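PDB 4JXN: octaprenyl-diphosphate synthase, which probably adds five isopentenyl units to farnesyl diphosphate to make octaprenyl diphosphate, the precursor of the side chain of isoprenoid quinones. Local coordinates for residues A[217-222]-A[296-301]; A[305-310]-A[324-329]. All coordinates share one frame; numbering follows the deposited sequence.

Contact 1. Residues A[217-222]-A[296-301]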
loop_
_atom_site.group_PDB
_atom_site.type_symbol
_atom_site.label_atom_id
_atom_site.label_comp_id
_atom_site.label_asym_id
_atom_site.label_seq_id
_atom_site.Cartn_x
_atom_site.Cartn_y
_atom_site.Cartn_z
ATOM N N PHE A 217 14.743 -20.459 -0.719
ATOM C CA PHE A 217 13.304 -20.739 -0.763
ATOM C C PHE A 217 12.692 -20.580 -2.173
ATOM O O PHE A 217 11.921 -21.430 -2.620
ATOM C CB PHE A 217 12.589 -19.809 0.214
ATOM C CG PHE A 217 11.129 -20.096 0.384
ATOM C CD1 PHE A 217 10.690 -20.992 1.350
ATOM C CD2 PHE A 217 10.182 -19.451 -0.413
ATOM C CE1 PHE A 217 9.337 -21.242 1.516
ATOM C CE2 PHE A 217 8.827 -19.702 -0.256
ATOM C CZ PHE A 217 8.402 -20.597 0.712
ATOM N N GLN A 218 13.044 -19.476 -2.840
ATOM C CA GLN A 218 12.494 -19.108 -4.144
ATOM C C GLN A 218 13.119 -19.917 -5.262
ATOM O O GLN A 218 12.448 -20.236 -6.240
ATOM C CB GLN A 218 12.751 -17.623 -4.432
ATOM C CG GLN A 218 12.233 -17.123 -5.770
ATOM C CD GLN A 218 10.742 -17.322 -5.906
ATOM O OE1 GLN A 218 9.969 -16.753 -5.147
ATOM N NE2 GLN A 218 10.332 -18.145 -6.864
ATOM N N ILE A 219 14.415 -20.205 -5.156
ATOM C CA ILE A 219 15.056 -21.064 -6.153
ATOM C C ILE A 219 14.470 -22.463 -6.105
ATOM O O ILE A 219 14.283 -23.090 -7.147
ATOM C CB ILE A 219 16.583 -21.112 -5.985
ATOM C CG1 ILE A 219 17.180 -19.789 -6.436
ATOM C CG2 ILE A 219 17.210 -22.248 -6.798
ATOM C CD1 ILE A 219 18.491 -19.474 -5.749
ATOM N N VAL A 220 14.173 -22.944 -4.902
ATOM C CA VAL A 220 13.498 -24.233 -4.755
ATOM C C VAL A 220 12.174 -24.203 -5.526
ATOM O O VAL A 220 11.918 -25.094 -6.329
ATOM C CB VAL A 220 13.290 -24.624 -3.281
ATOM C CG1 VAL A 220 12.383 -25.847 -3.157
ATOM C CG2 VAL A 220 14.638 -24.890 -2.617
ATOM N N ASP A 221 11.360 -23.167 -5.315
ATOM C CA ASP A 221 10.094 -23.023 -6.053
ATOM C C ASP A 221 10.354 -23.111 -7.547
ATOM O O ASP A 221 9.711 -23.874 -8.251
ATOM C CB ASP A 221 9.403 -21.680 -5.749
ATOM C CG ASP A 221 8.437 -21.748 -4.558
ATOM O OD1 ASP A 221 8.514 -22.681 -3.728
ATOM O OD2 ASP A 221 7.586 -20.841 -4.449
ATOM N N ASP A 222 11.308 -22.313 -8.014
ATOM C CA ASP A 222 11.712 -22.292 -9.421
ATOM C C ASP A 222 12.009 -23.695 -9.949
ATOM O O ASP A 222 11.563 -24.085 -11.034
ATOM C CB ASP A 222 12.954 -21.420 -9.569
ATOM C CG ASP A 222 12.658 -19.935 -9.433
ATOM O OD1 ASP A 222 11.496 -19.563 -9.154
ATOM O OD2 ASP A 222 13.599 -19.135 -9.608
ATOM N N SER A 296 19.851 -26.335 -8.745
ATOM C CA SER A 296 19.868 -27.088 -7.506
ATOM C C SER A 296 21.088 -26.724 -6.663
ATOM O O SER A 296 20.996 -26.624 -5.449
ATOM C CB SER A 296 19.898 -28.594 -7.801
ATOM O OG SER A 296 18.818 -28.986 -8.624
ATOM N N VAL A 297 22.223 -26.528 -7.322
ATOM C CA VAL A 297 23.480 -26.231 -6.640
ATOM C C VAL A 297 23.440 -24.842 -6.020
ATOM O O VAL A 297 23.925 -24.646 -4.904
ATOM C CB VAL A 297 24.683 -26.385 -7.610
ATOM C CG1 VAL A 297 25.941 -25.716 -7.073
ATOM C CG2 VAL A 297 24.948 -27.863 -7.885
ATOM N N VAL A 298 22.856 -23.882 -6.729
ATOM C CA VAL A 298 22.729 -22.523 -6.185
ATOM C C VAL A 298 21.796 -22.523 -4.982
ATOM O O VAL A 298 22.114 -21.923 -3.941
ATOM C CB VAL A 298 22.284 -21.511 -7.248
ATOM C CG1 VAL A 298 22.013 -20.146 -6.635
ATOM C CG2 VAL A 298 23.363 -21.392 -8.299
ATOM N N ALA A 299 20.669 -23.220 -5.116
ATOM C CA ALA A 299 19.784 -23.468 -3.970
ATOM C C ALA A 299 20.544 -23.993 -2.740
ATOM O O ALA A 299 20.482 -23.403 -1.665
ATOM C CB ALA A 299 18.676 -24.434 -4.341
ATOM N N ARG A 300 21.259 -25.099 -2.909
ATOM C CA ARG A 300 21.979 -25.719 -1.797
ATOM C C ARG A 300 23.047 -24.783 -1.198
ATOM O O ARG A 300 23.270 -24.761 0.022
ATOM C CB ARG A 300 22.593 -27.049 -2.247
ATOM C CG ARG A 300 21.555 -28.128 -2.548
ATOM C CD ARG A 300 22.194 -29.495 -2.758
ATOM N NE ARG A 300 22.685 -29.658 -4.123
ATOM C CZ ARG A 300 22.019 -30.264 -5.105
ATOM N NH1 ARG A 300 20.817 -30.794 -4.891
ATOM N NH2 ARG A 300 22.562 -30.339 -6.316
ATOM N N THR A 301 23.666 -23.979 -2.062
ATOM C CA THR A 301 24.758 -23.083 -1.676
ATOM C C THR A 301 24.270 -21.905 -0.823
ATOM O O THR A 301 24.897 -21.514 0.165
ATOM C CB THR A 301 25.495 -22.581 -2.937
ATOM O OG1 THR A 301 26.201 -23.675 -3.538
ATOM C CG2 THR A 301 26.463 -21.469 -2.612
#

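Contact 2. Residues A[305-310]-A[324-329]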
loop_
_atom_site.group_PDB
_atom_site.type_symbol
_atom_site.label_atom_id
_atom_site.label_comp_id
_atom_site.label_asym_id
_atom_site.label_seq_id
_atom_site.Cartn_x
_atom_site.Cartn_y
_atom_site.Cartn_z
ATOM N N ARG A 305 24.864 -21.046 3.095
ATOM C CA ARG A 305 25.185 -19.669 3.452
ATOM C C ARG A 305 24.321 -19.182 4.601
ATOM O O ARG A 305 24.817 -18.518 5.508
ATOM C CB ARG A 305 25.020 -18.743 2.250
ATOM C CG ARG A 305 25.524 -17.329 2.482
ATOM C CD ARG A 305 25.576 -16.509 1.213
ATOM N NE ARG A 305 24.263 -16.069 0.743
ATOM C CZ ARG A 305 23.648 -14.941 1.106
ATOM N NH1 ARG A 305 22.458 -14.659 0.594
ATOM N NH2 ARG A 305 24.192 -14.094 1.978
ATOM N N ALA A 306 23.037 -19.518 4.564
ATOM C CA ALA A 306 22.132 -19.171 5.653
ATOM C C ALA A 306 22.674 -19.724 6.961
ATOM O O ALA A 306 22.860 -18.987 7.931
ATOM C CB ALA A 306 20.737 -19.713 5.396
ATOM N N LYS A 307 22.959 -21.017 6.990
ATOM C CA LYS A 307 23.420 -21.656 8.212
ATOM C C LYS A 307 24.737 -21.089 8.709
ATOM O O LYS A 307 24.918 -20.890 9.898
ATOM C CB LYS A 307 23.558 -23.159 8.011
ATOM C CG LYS A 307 22.379 -23.798 7.316
ATOM C CD LYS A 307 22.781 -25.115 6.692
ATOM C CE LYS A 307 22.836 -26.208 7.733
ATOM N NZ LYS A 307 23.234 -27.507 7.133
ATOM N N ALA A 308 25.662 -20.834 7.799
ATOM C CA ALA A 308 26.941 -20.240 8.184
ATOM C C ALA A 308 26.760 -18.858 8.786
ATOM O O ALA A 308 27.495 -18.474 9.679
ATOM C CB ALA A 308 27.883 -20.162 6.996
ATOM N N ALA A 309 25.781 -18.111 8.297
ATOM C CA ALA A 309 25.534 -16.767 8.809
ATOM C C ALA A 309 25.135 -16.765 10.296
ATOM O O ALA A 309 25.260 -15.744 10.968
ATOM C CB ALA A 309 24.467 -16.070 7.975
ATOM N N LEU A 310 24.656 -17.901 10.801
ATOM C CA LEU A 310 24.358 -18.044 12.224
ATOM C C LEU A 310 25.590 -18.281 13.110
ATOM O O LEU A 310 25.487 -18.213 14.327
ATOM C CB LEU A 310 23.376 -19.188 12.430
ATOM C CG LEU A 310 22.006 -19.007 11.766
ATOM C CD1 LEU A 310 21.288 -20.340 11.653
ATOM C CD2 LEU A 310 21.151 -18.013 12.534
ATOM N N ASP A 324 18.151 -26.316 11.034
ATOM C CA ASP A 324 17.223 -27.310 10.496
ATOM C C ASP A 324 16.312 -26.719 9.408
ATOM O O ASP A 324 16.022 -27.377 8.411
ATOM C CB ASP A 324 16.362 -27.913 11.623
ATOM C CG ASP A 324 17.186 -28.662 12.676
ATOM O OD1 ASP A 324 18.315 -29.097 12.369
ATOM O OD2 ASP A 324 16.702 -28.821 13.819
ATOM N N LEU A 325 15.868 -25.482 9.612
ATOM C CA LEU A 325 15.009 -24.795 8.650
ATOM C C LEU A 325 15.741 -24.610 7.340
ATOM O O LEU A 325 15.144 -24.718 6.275
ATOM C CB LEU A 325 14.574 -23.425 9.194
ATOM C CG LEU A 325 13.598 -22.602 8.338
ATOM C CD1 LEU A 325 12.403 -23.411 7.842
ATOM C CD2 LEU A 325 13.118 -21.411 9.152
ATOM N N ALA A 326 17.036 -24.322 7.420
ATOM C CA ALA A 326 17.842 -24.107 6.215
ATOM C C ALA A 326 17.925 -25.400 5.393
ATOM O O ALA A 326 17.810 -25.381 4.165
ATOM C CB ALA A 326 19.230 -23.604 6.582
ATOM N N ASP A 327 18.085 -26.521 6.088
ATOM C CA ASP A 327 18.030 -27.847 5.458
ATOM C C ASP A 327 16.611 -28.202 4.969
ATOM O O ASP A 327 16.433 -28.692 3.855
ATOM C CB ASP A 327 18.541 -28.914 6.439
ATOM C CG ASP A 327 20.019 -28.729 6.806
ATOM O OD1 ASP A 327 20.821 -28.377 5.911
ATOM O OD2 ASP A 327 20.386 -28.937 7.990
ATOM N N TYR A 328 15.607 -27.935 5.797
ATOM C CA TYR A 328 14.210 -28.188 5.438
ATOM C C TYR A 328 13.793 -27.476 4.146
ATOM O O TYR A 328 13.075 -28.044 3.326
ATOM C CB TYR A 328 13.283 -27.749 6.581
ATOM C CG TYR A 328 11.812 -27.944 6.286
ATOM C CD1 TYR A 328 11.184 -29.155 6.559
ATOM C CD2 TYR A 328 11.051 -26.917 5.721
ATOM C CE1 TYR A 328 9.837 -29.339 6.284
ATOM C CE2 TYR A 328 9.704 -27.091 5.442
ATOM C CZ TYR A 328 9.103 -28.304 5.726
ATOM O OH TYR A 328 7.769 -28.486 5.456
ATOM N N VAL A 329 14.219 -26.229 3.968
ATOM C CA VAL A 329 13.860 -25.489 2.758
ATOM C C VAL A 329 14.370 -26.197 1.491
ATOM O O VAL A 329 13.710 -26.162 0.461
ATOM C CB VAL A 329 14.348 -24.023 2.799
ATOM C CG1 VAL A 329 14.300 -23.384 1.421
ATOM C CG2 VAL A 329 13.499 -23.212 3.769
#

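Contact 1. Residues A[217-222]-A[296-301]
Ile-219 uses both arms of its branched side chain to grip the helix 291-309, and the division of labour follows from its rotamer. With chi1 at -73°, Ile-219 CG2 stands anti to the backbone N and meets Ala-299 CB at 3.6 Å, while CG1, beside the backbone N, carries CD1 on to Val-298 CG1, 3.7 Å away. The Ile-219 and Val-298 side chains cross at about a right angle and meet through CD1 and CG1. Val-220 adds a looser touch, its CG2 lying 4.4 Å from Ala-299 CB. The two segments run nearly antiparallel, with axes 8.9 Å apart, and Ala-299, small and pointing at its partner, allows its CA to come within 5.7 Å of Ile-219 CA.

Asp-221 and Asp-222, just after Val-220, open a DDxxD sequence that matches the second aspartate-rich motif of trans-prenyl synthases, which in relatives binds the substrate diphosphate through magnesium; the same role is probable here. On another face of the same turn Gln-218 NE2 donates to Asp-222 OD1 over 2.9 Å; the acceptor lies close to the amide plane, but the donor approaches from above the carboxylate plane. Gln-218 OE1 is taken up by Thr-181 OG1, which fixes the amide's orientation. Between the two segments the joint is thus wholly aliphatic, and the packing depends on shape and not on charge.

Contact 2. Residues A[305-310]-A[324-329]
Lys-307 reaches across to Asp-327 in a salt bridge that straps together an antiparallel helical hairpin, formed by helices 291-309 and 317-330 near the C-terminal end of this all-helical isoprenoid synthase fold. Lys-307 NZ donates to Asp-327 OD1 at 2.8 Å, on the syn lone pair, the side facing the other oxygen; a weak second bond to Asp-327 OD2, at 3.3 Å, makes the grip lopsidedly two-pronged. The lysine chain crosses the aspartate at about a right angle, yet its NZ ends up in front of the carboxylate, between the two oxygens and nearer OD1. A bend at chi3 (79°) turns the lysine's outer half away from the line of its inner half, which lets CG lie over Ala-326 while NZ still finds the acid.

Lys-307 CG is modelled 3.2 Å from Ala-326 CB, closer than usual carbon contact, so its exact closeness is doubtful. Ala-306 CB faces the same Ala-326 CB more loosely at 4.3 Å. Such small residues suit segments whose axes pass 9.2 Å apart at 176°, almost exactly antiparallel. With only an alanine's methyl at Lys-307, the Asp-327 carboxylate would probably lose its cationic mate and the Ala-326 methyl most of the aliphatic chain lying against it.

Further out, Leu-310 packs on Leu-322 and Val-323 of the partner helix and also on Tyr-209, while Leu-325 touches Tyr-209 from the other arm, so both arms of the hairpin rest on helix 200-224. Arg-305 fastens the first arm there with charge: its NH2 pairs with Glu-208 OE1, and its NH1 forms a salt bridge with Asp-211 OD2 and a hydrogen bond with Gln-302 OE1.

Contacts 1 and 2 come in series along the chain, the first closing before the second opens, yet their centres lie only about 12 Å apart because both use helix 291-309. Its earlier part packs on helix 200-224 in contact 1 and its C-terminal end on helix 317-330 in contact 2. The three helices close on one another: Val-220 CG2 of contact 1 lies 3.5 Å from Val-329 O of contact 2, and Phe-217 CA is 3.6 Å from Val-329 CG1. A local hairpin and a long-range pairing thereby form one packed bundle, joining the C-terminal helices to the helix in which the probable second aspartate-rich motif begins.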